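Side-chain contacts in TetR-family transcriptional regulator (Streptomyces coelicolor A3, PDB 2QIB), which probably binds DNA through an N-terminal helix-turn-helix domain and regulates transcription: residues H52-P55 against S59-E62; A63-A68 against T119-L124. All blocks are in the same frame, centred on the assembly; numbering follows the deposited sequence.

Interaction 1: residues H52-P55 against S59-E62; sequences HYFP and SLYE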
ATOM      1  N   HIS A  52      20.445  20.508 -23.806  1.00 19.24           N
ATOM      2  CA  HIS A  52      19.658  21.258 -24.795  1.00 20.12           C
ATOM      3  C   HIS A  52      18.170  20.901 -24.693  1.00 21.32           C
ATOM      4  O   HIS A  52      17.308  21.740 -24.953  1.00 21.34           O
ATOM      5  CB  HIS A  52      20.170  20.996 -26.206  1.00 20.25           C
ATOM      6  CG  HIS A  52      19.536  21.877 -27.245  1.00 24.78           C
ATOM      7  ND1 HIS A  52      19.878  23.203 -27.394  1.00 29.25           N
ATOM      8  CD2 HIS A  52      18.571  21.633 -28.165  1.00 28.69           C
ATOM      9  CE1 HIS A  52      19.167  23.736 -28.372  1.00 29.14           C
ATOM     10  NE2 HIS A  52      18.366  22.807 -28.860  1.00 29.35           N
ATOM     11  N   TYR A  53      17.894  19.651 -24.318  1.00 20.35           N
ATOM     12  CA  TYR A  53      16.520  19.106 -24.280  1.00 22.18           C
ATOM     13  C   TYR A  53      15.874  19.113 -22.906  1.00 22.58           C
ATOM     14  O   TYR A  53      14.648  19.255 -22.764  1.00 23.33           O
ATOM     15  CB  TYR A  53      16.557  17.696 -24.860  1.00 22.75           C
ATOM     16  CG  TYR A  53      16.839  17.694 -26.337  1.00 22.28           C
ATOM     17  CD1 TYR A  53      15.782  17.825 -27.246  1.00 26.59           C
ATOM     18  CD2 TYR A  53      18.133  17.562 -26.847  1.00 22.50           C
ATOM     19  CE1 TYR A  53      15.999  17.830 -28.602  1.00 25.88           C
ATOM     20  CE2 TYR A  53      18.366  17.587 -28.229  1.00 25.55           C
ATOM     21  CZ  TYR A  53      17.268  17.709 -29.096  1.00 25.87           C
ATOM     22  OH  TYR A  53      17.410  17.736 -30.459  1.00 27.42           O
ATOM     23  N   PHE A  54      16.700  18.951 -21.877  1.00 22.67           N
ATOM     24  CA  PHE A  54      16.237  18.929 -20.489  1.00 24.88           C
ATOM     25  C   PHE A  54      17.197  19.752 -19.633  1.00 26.01           C
ATOM     26  O   PHE A  54      18.406  19.574 -19.745  1.00 28.21           O
ATOM     27  CB  PHE A  54      16.154  17.479 -20.001  1.00 23.65           C
ATOM     28  CG  PHE A  54      15.196  16.660 -20.806  1.00 24.39           C
ATOM     29  CD1 PHE A  54      13.844  16.630 -20.470  1.00 24.81           C
ATOM     30  CD2 PHE A  54      15.633  15.983 -21.947  1.00 24.85           C
ATOM     31  CE1 PHE A  54      12.945  15.908 -21.237  1.00 24.83           C
ATOM     32  CE2 PHE A  54      14.737  15.255 -22.728  1.00 22.80           C
ATOM     33  CZ  PHE A  54      13.395  15.219 -22.373  1.00 22.73           C
ATOM     34  N   PRO A  55      16.671  20.667 -18.804  1.00 26.55           N
ATOM     35  CA  PRO A  55      17.562  21.547 -18.007  1.00 26.55           C
ATOM     36  C   PRO A  55      18.248  20.875 -16.813  1.00 26.06           C
ATOM     37  O   PRO A  55      19.157  21.458 -16.208  1.00 26.89           O
ATOM     38  CB  PRO A  55      16.614  22.635 -17.513  1.00 27.57           C
ATOM     39  CG  PRO A  55      15.278  21.942 -17.412  1.00 27.60           C
ATOM     40  CD  PRO A  55      15.252  21.007 -18.612  1.00 26.90           C
ATOM     41  N   SER A  59      14.220  16.743 -14.553  1.00 20.88           N
ATOM     42  CA  SER A  59      13.224  16.979 -15.587  1.00 22.60           C
ATOM     43  C   SER A  59      13.199  15.788 -16.562  1.00 21.94           C
ATOM     44  O   SER A  59      12.145  15.397 -17.026  1.00 22.30           O
ATOM     45  CB  SER A  59      13.509  18.319 -16.298  1.00 22.43           C
ATOM     46  OG  SER A  59      14.685  18.190 -17.044  1.00 26.73           O
ATOM     47  N   LEU A  60      14.362  15.186 -16.808  1.00 21.06           N
ATOM     48  CA  LEU A  60      14.469  14.003 -17.668  1.00 20.53           C
ATOM     49  C   LEU A  60      13.857  12.787 -16.980  1.00 19.55           C
ATOM     50  O   LEU A  60      13.112  12.006 -17.591  1.00 18.62           O
ATOM     51  CB  LEU A  60      15.938  13.758 -18.013  1.00 21.38           C
ATOM     52  CG  LEU A  60      16.260  12.740 -19.120  1.00 22.08           C
ATOM     53  CD1 LEU A  60      15.224  12.688 -20.299  1.00 23.13           C
ATOM     54  CD2 LEU A  60      17.625  13.021 -19.641  1.00 21.89           C
ATOM     55  N   TYR A  61      14.157  12.641 -15.692  1.00 18.32           N
ATOM     56  CA  TYR A  61      13.555  11.568 -14.890  1.00 18.72           C
ATOM     57  C   TYR A  61      12.035  11.694 -14.930  1.00 19.42           C
ATOM     58  O   TYR A  61      11.342  10.702 -15.111  1.00 18.14           O
ATOM     59  CB  TYR A  61      14.040  11.629 -13.436  1.00 18.97           C
ATOM     60  CG  TYR A  61      13.482  10.522 -12.563  1.00 19.39           C
ATOM     61  CD1 TYR A  61      14.098   9.257 -12.499  1.00 18.35           C
ATOM     62  CD2 TYR A  61      12.320  10.744 -11.792  1.00 20.16           C
ATOM     63  CE1 TYR A  61      13.563   8.235 -11.707  1.00 18.12           C
ATOM     64  CE2 TYR A  61      11.763   9.720 -10.992  1.00 20.64           C
ATOM     65  CZ  TYR A  61      12.403   8.480 -10.950  1.00 22.81           C
ATOM     66  OH  TYR A  61      11.890   7.473 -10.141  1.00 24.74           O
ATOM     67  N   GLU A  62      11.527  12.931 -14.764  1.00 18.99           N
ATOM     68  CA  GLU A  62      10.060  13.168 -14.816  1.00 20.00           C
ATOM     69  C   GLU A  62       9.471  12.837 -16.186  1.00 19.68           C
ATOM     70  O   GLU A  62       8.380  12.230 -16.277  1.00 19.06           O
ATOM     71  CB  GLU A  62       9.734  14.615 -14.370  1.00 20.90           C
ATOM     72  CG  GLU A  62       9.974  14.830 -12.867  1.00 21.16           C
ATOM     73  CD  GLU A  62       9.904  16.306 -12.434  1.00 23.69           C
ATOM     74  OE1 GLU A  62       9.974  17.177 -13.324  1.00 25.87           O
ATOM     75  OE2 GLU A  62       9.796  16.588 -11.208  1.00 25.70           O
TER

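Interaction 2: residues A63-A68 against T119-L124; sequences AALQRA and TTTNAL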
ATOM      1  N   ALA A  63      10.195  13.189 -17.253  1.00 18.58           N
ATOM      2  CA  ALA A  63       9.744  12.908 -18.622  1.00 18.92           C
ATOM      3  C   ALA A  63       9.682  11.389 -18.881  1.00 18.56           C
ATOM      4  O   ALA A  63       8.695  10.878 -19.457  1.00 18.84           O
ATOM      5  CB  ALA A  63      10.634  13.606 -19.648  1.00 18.64           C
ATOM      6  N   ALA A  64      10.705  10.677 -18.426  1.00 18.20           N
ATOM      7  CA  ALA A  64      10.695   9.201 -18.507  1.00 17.58           C
ATOM      8  C   ALA A  64       9.510   8.630 -17.731  1.00 18.84           C
ATOM      9  O   ALA A  64       8.836   7.722 -18.204  1.00 19.40           O
ATOM     10  CB  ALA A  64      11.953   8.649 -17.954  1.00 18.26           C
ATOM     11  N   LEU A  65       9.294   9.150 -16.519  1.00 19.05           N
ATOM     12  CA  LEU A  65       8.216   8.663 -15.644  1.00 19.41           C
ATOM     13  C   LEU A  65       6.842   8.933 -16.255  1.00 19.39           C
ATOM     14  O   LEU A  65       5.940   8.087 -16.163  1.00 19.41           O
ATOM     15  CB  LEU A  65       8.343   9.288 -14.249  1.00 18.34           C
ATOM     16  CG  LEU A  65       7.244   8.863 -13.260  1.00 20.07           C
ATOM     17  CD1 LEU A  65       7.183   7.300 -13.080  1.00 20.40           C
ATOM     18  CD2 LEU A  65       7.451   9.539 -11.914  1.00 21.70           C
ATOM     19  N   GLN A  66       6.683  10.087 -16.903  1.00 19.81           N
ATOM     20  CA  GLN A  66       5.458  10.382 -17.660  1.00 20.74           C
ATOM     21  C   GLN A  66       5.181   9.343 -18.743  1.00 20.17           C
ATOM     22  O   GLN A  66       4.052   8.850 -18.887  1.00 19.58           O
ATOM     23  CB  GLN A  66       5.539  11.782 -18.279  1.00 21.31           C
ATOM     24  CG  GLN A  66       4.342  12.122 -19.204  1.00 25.53           C
ATOM     25  CD  GLN A  66       3.140  12.566 -18.395  1.00 31.66           C
ATOM     26  OE1 GLN A  66       2.102  11.892 -18.355  1.00 37.24           O
ATOM     27  NE2 GLN A  66       3.281  13.696 -17.722  1.00 33.66           N
ATOM     28  N   ARG A  67       6.200   8.996 -19.509  1.00 18.69           N
ATOM     29  CA  ARG A  67       6.023   7.961 -20.513  1.00 19.06           C
ATOM     30  C   ARG A  67       5.616   6.609 -19.893  1.00 18.03           C
ATOM     31  O   ARG A  67       4.690   5.935 -20.366  1.00 18.74           O
ATOM     32  CB  ARG A  67       7.307   7.775 -21.323  1.00 18.53           C
ATOM     33  CG  ARG A  67       7.034   6.857 -22.514  1.00 17.69           C
ATOM     34  CD  ARG A  67       8.238   6.526 -23.346  1.00 22.30           C
ATOM     35  NE  ARG A  67       8.625   7.664 -24.180  1.00 20.20           N
ATOM     36  CZ  ARG A  67       9.614   7.620 -25.055  1.00 20.66           C
ATOM     37  NH1 ARG A  67      10.311   6.497 -25.191  1.00 22.07           N
ATOM     38  NH2 ARG A  67       9.921   8.698 -25.783  1.00 22.81           N
ATOM     39  N   ALA A  68       6.339   6.232 -18.837  1.00 18.18           N
ATOM     40  CA  ALA A  68       6.089   4.961 -18.126  1.00 18.10           C
ATOM     41  C   ALA A  68       4.686   4.928 -17.511  1.00 18.54           C
ATOM     42  O   ALA A  68       3.969   3.911 -17.596  1.00 19.07           O
ATOM     43  CB  ALA A  68       7.104   4.790 -17.047  1.00 18.34           C
ATOM     44  N   THR A 119       7.000  16.995  -6.589  1.00 36.08           N
ATOM     45  CA  THR A 119       5.564  17.192  -6.702  1.00 35.19           C
ATOM     46  C   THR A 119       5.060  16.557  -7.990  1.00 34.13           C
ATOM     47  O   THR A 119       3.976  15.937  -8.018  1.00 33.75           O
ATOM     48  CB  THR A 119       5.213  18.692  -6.655  1.00 35.98           C
ATOM     49  OG1 THR A 119       5.447  19.166  -5.324  1.00 37.62           O
ATOM     50  CG2 THR A 119       3.740  18.934  -7.051  1.00 35.13           C
ATOM     51  N   THR A 120       5.856  16.692  -9.046  1.00 31.79           N
ATOM     52  CA  THR A 120       5.494  16.158 -10.331  1.00 30.33           C
ATOM     53  C   THR A 120       5.487  14.628 -10.296  1.00 28.36           C
ATOM     54  O   THR A 120       4.524  14.034 -10.778  1.00 27.90           O
ATOM     55  CB  THR A 120       6.389  16.705 -11.437  1.00 30.61           C
ATOM     56  OG1 THR A 120       6.104  18.110 -11.571  1.00 32.83           O
ATOM     57  CG2 THR A 120       6.116  16.022 -12.763  1.00 30.48           C
ATOM     58  N   THR A 121       6.534  14.015  -9.733  1.00 27.03           N
ATOM     59  CA  THR A 121       6.573  12.531  -9.695  1.00 26.65           C
ATOM     60  C   THR A 121       5.435  11.961  -8.849  1.00 26.13           C
ATOM     61  O   THR A 121       4.792  11.000  -9.261  1.00 25.26           O
ATOM     62  CB  THR A 121       7.934  11.896  -9.283  1.00 27.42           C
ATOM     63  OG1 THR A 121       8.221  12.117  -7.900  1.00 31.24           O
ATOM     64  CG2 THR A 121       9.070  12.437 -10.130  1.00 24.23           C
ATOM     65  N   ASN A 122       5.190  12.554  -7.682  1.00 25.35           N
ATOM     66  CA  ASN A 122       4.035  12.134  -6.840  1.00 26.24           C
ATOM     67  C   ASN A 122       2.704  12.250  -7.540  1.00 24.91           C
ATOM     68  O   ASN A 122       1.843  11.370  -7.374  1.00 23.70           O
ATOM     69  CB  ASN A 122       3.967  12.934  -5.543  1.00 27.02           C
ATOM     70  CG  ASN A 122       5.193  12.760  -4.714  1.00 31.79           C
ATOM     71  OD1 ASN A 122       5.966  11.820  -4.934  1.00 34.91           O
ATOM     72  ND2 ASN A 122       5.422  13.689  -3.773  1.00 32.97           N
ATOM     73  N   ALA A 123       2.523  13.343  -8.296  1.00 24.00           N
ATOM     74  CA  ALA A 123       1.315  13.535  -9.094  1.00 24.13           C
ATOM     75  C   ALA A 123       1.164  12.446 -10.170  1.00 23.14           C
ATOM     76  O   ALA A 123       0.068  11.916 -10.346  1.00 23.43           O
ATOM     77  CB  ALA A 123       1.300  14.922  -9.726  1.00 23.97           C
ATOM     78  N   LEU A 124       2.258  12.127 -10.886  1.00 22.45           N
ATOM     79  CA  LEU A 124       2.236  11.075 -11.905  1.00 21.79           C
ATOM     80  C   LEU A 124       1.848   9.728 -11.259  1.00 21.06           C
ATOM     81  O   LEU A 124       0.959   9.037 -11.769  1.00 19.90           O
ATOM     82  CB  LEU A 124       3.579  10.957 -12.644  1.00 22.54           C
ATOM     83  CG  LEU A 124       3.866  12.094 -13.636  1.00 22.26           C
ATOM     84  CD1 LEU A 124       5.334  12.072 -14.071  1.00 25.72           C
ATOM     85  CD2 LEU A 124       2.934  11.990 -14.822  1.00 24.69           C
TER

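Interaction 1: residues H52-P55 against S59-E62
Ser59 OG is hydrogen-bonded to the carbonyl oxygen of Gly56 and, on the way, packs against both residues of the opposite segment: it lies 3.3 Å from Pro55 CD and 3.4 Å from Phe54 CB. With chi1 at 69°, OG stands between the backbone N and the carbonyl carbon of its own residue, a position from which a short side chain can reach back three residues to the carbonyl just before the helix. Serine suits this place because it is small enough to fit beside the CD edge of the proline ring while its hydroxyl still finds an acceptor. Next to it, Leu60 supplies the apolar half. Its CG points opposite the backbone N (chi1 -168°), which brings the CD1 methyl over the centre of one face of the Phe54 ring, 3.6 Å from the centroid and 14° off the normal, a CH-pi contact; Ser59 OG meets the same ring at its edge. The side chains of Phe54 and Leu60 run perpendicular. Phe54 also touches Ile19, and Leu60 touches Ala22, both on helix 11-28. Phe54 ends the predicted helix-turn-helix motif, so the end of helix 47-53, the recognition helix by family analogy, packs on the helix that follows the three-helix DNA-binding domain of the TetR family.

Interaction 2: residues A63-A68 against T119-L124
Helices 63-68 and 119-124 run almost parallel, their segment axes 5° apart and 10.1 Å from each other at closest approach, with Leu65 facing Thr121 and Gln66 facing Leu124. They belong to the all-helical TetR fold, in which helix 57-75 leads out of the DNA-binding domain and here lies alongside helix 119-140 of the C-terminal domain. Leucine suits both positions because its forked end can fill the groove between two neighbouring helices. Leu65 and Leu124 point past one another, heads reversed, CG of Leu65 coming within 3.8 Å of Leu124 CD1. The same CD1 methyl also approaches the backbone, 3.7 Å from Gln66 N. Leu124 CD2 is covered by the end of Gln66, at the more exposed margin. With CG anti to the backbone N (chi1 175°), a bend at chi2 brings the end of the glutamine chain over that methyl. The CD2 methyl of Leu65 reaches Thr121, whose side chain lies roughly perpendicular to the leucine. The beta-branched threonine offers a compact apolar surface there, Leu65 CD2 lying 3.6 Å from Thr121 CB and 3.8 Å from Thr121 CG2.

How the interactions relate
Interaction 1 comes first along the chain, and the two centres lie 12 Å apart on one side of the chain's centre. Both use helix 57-75: its early turns receive the end of the helix-turn-helix region, and the next ones lie beside helix 119-140. The contacts also meet directly, since Phe54 CE1 packs 3.6 Å from Ala63 CB and Glu62 CG reaches within 3.7 Å of Thr121 CG2. Glu62 further hydrogen-bonds Ser118, just ahead of helix 119-140. One continuous helix thus joins the DNA-binding domain to the C-terminal domain; in TetR relatives the corresponding helix carries ligand-induced movement to the DNA-binding domain, and the same route is plausible here.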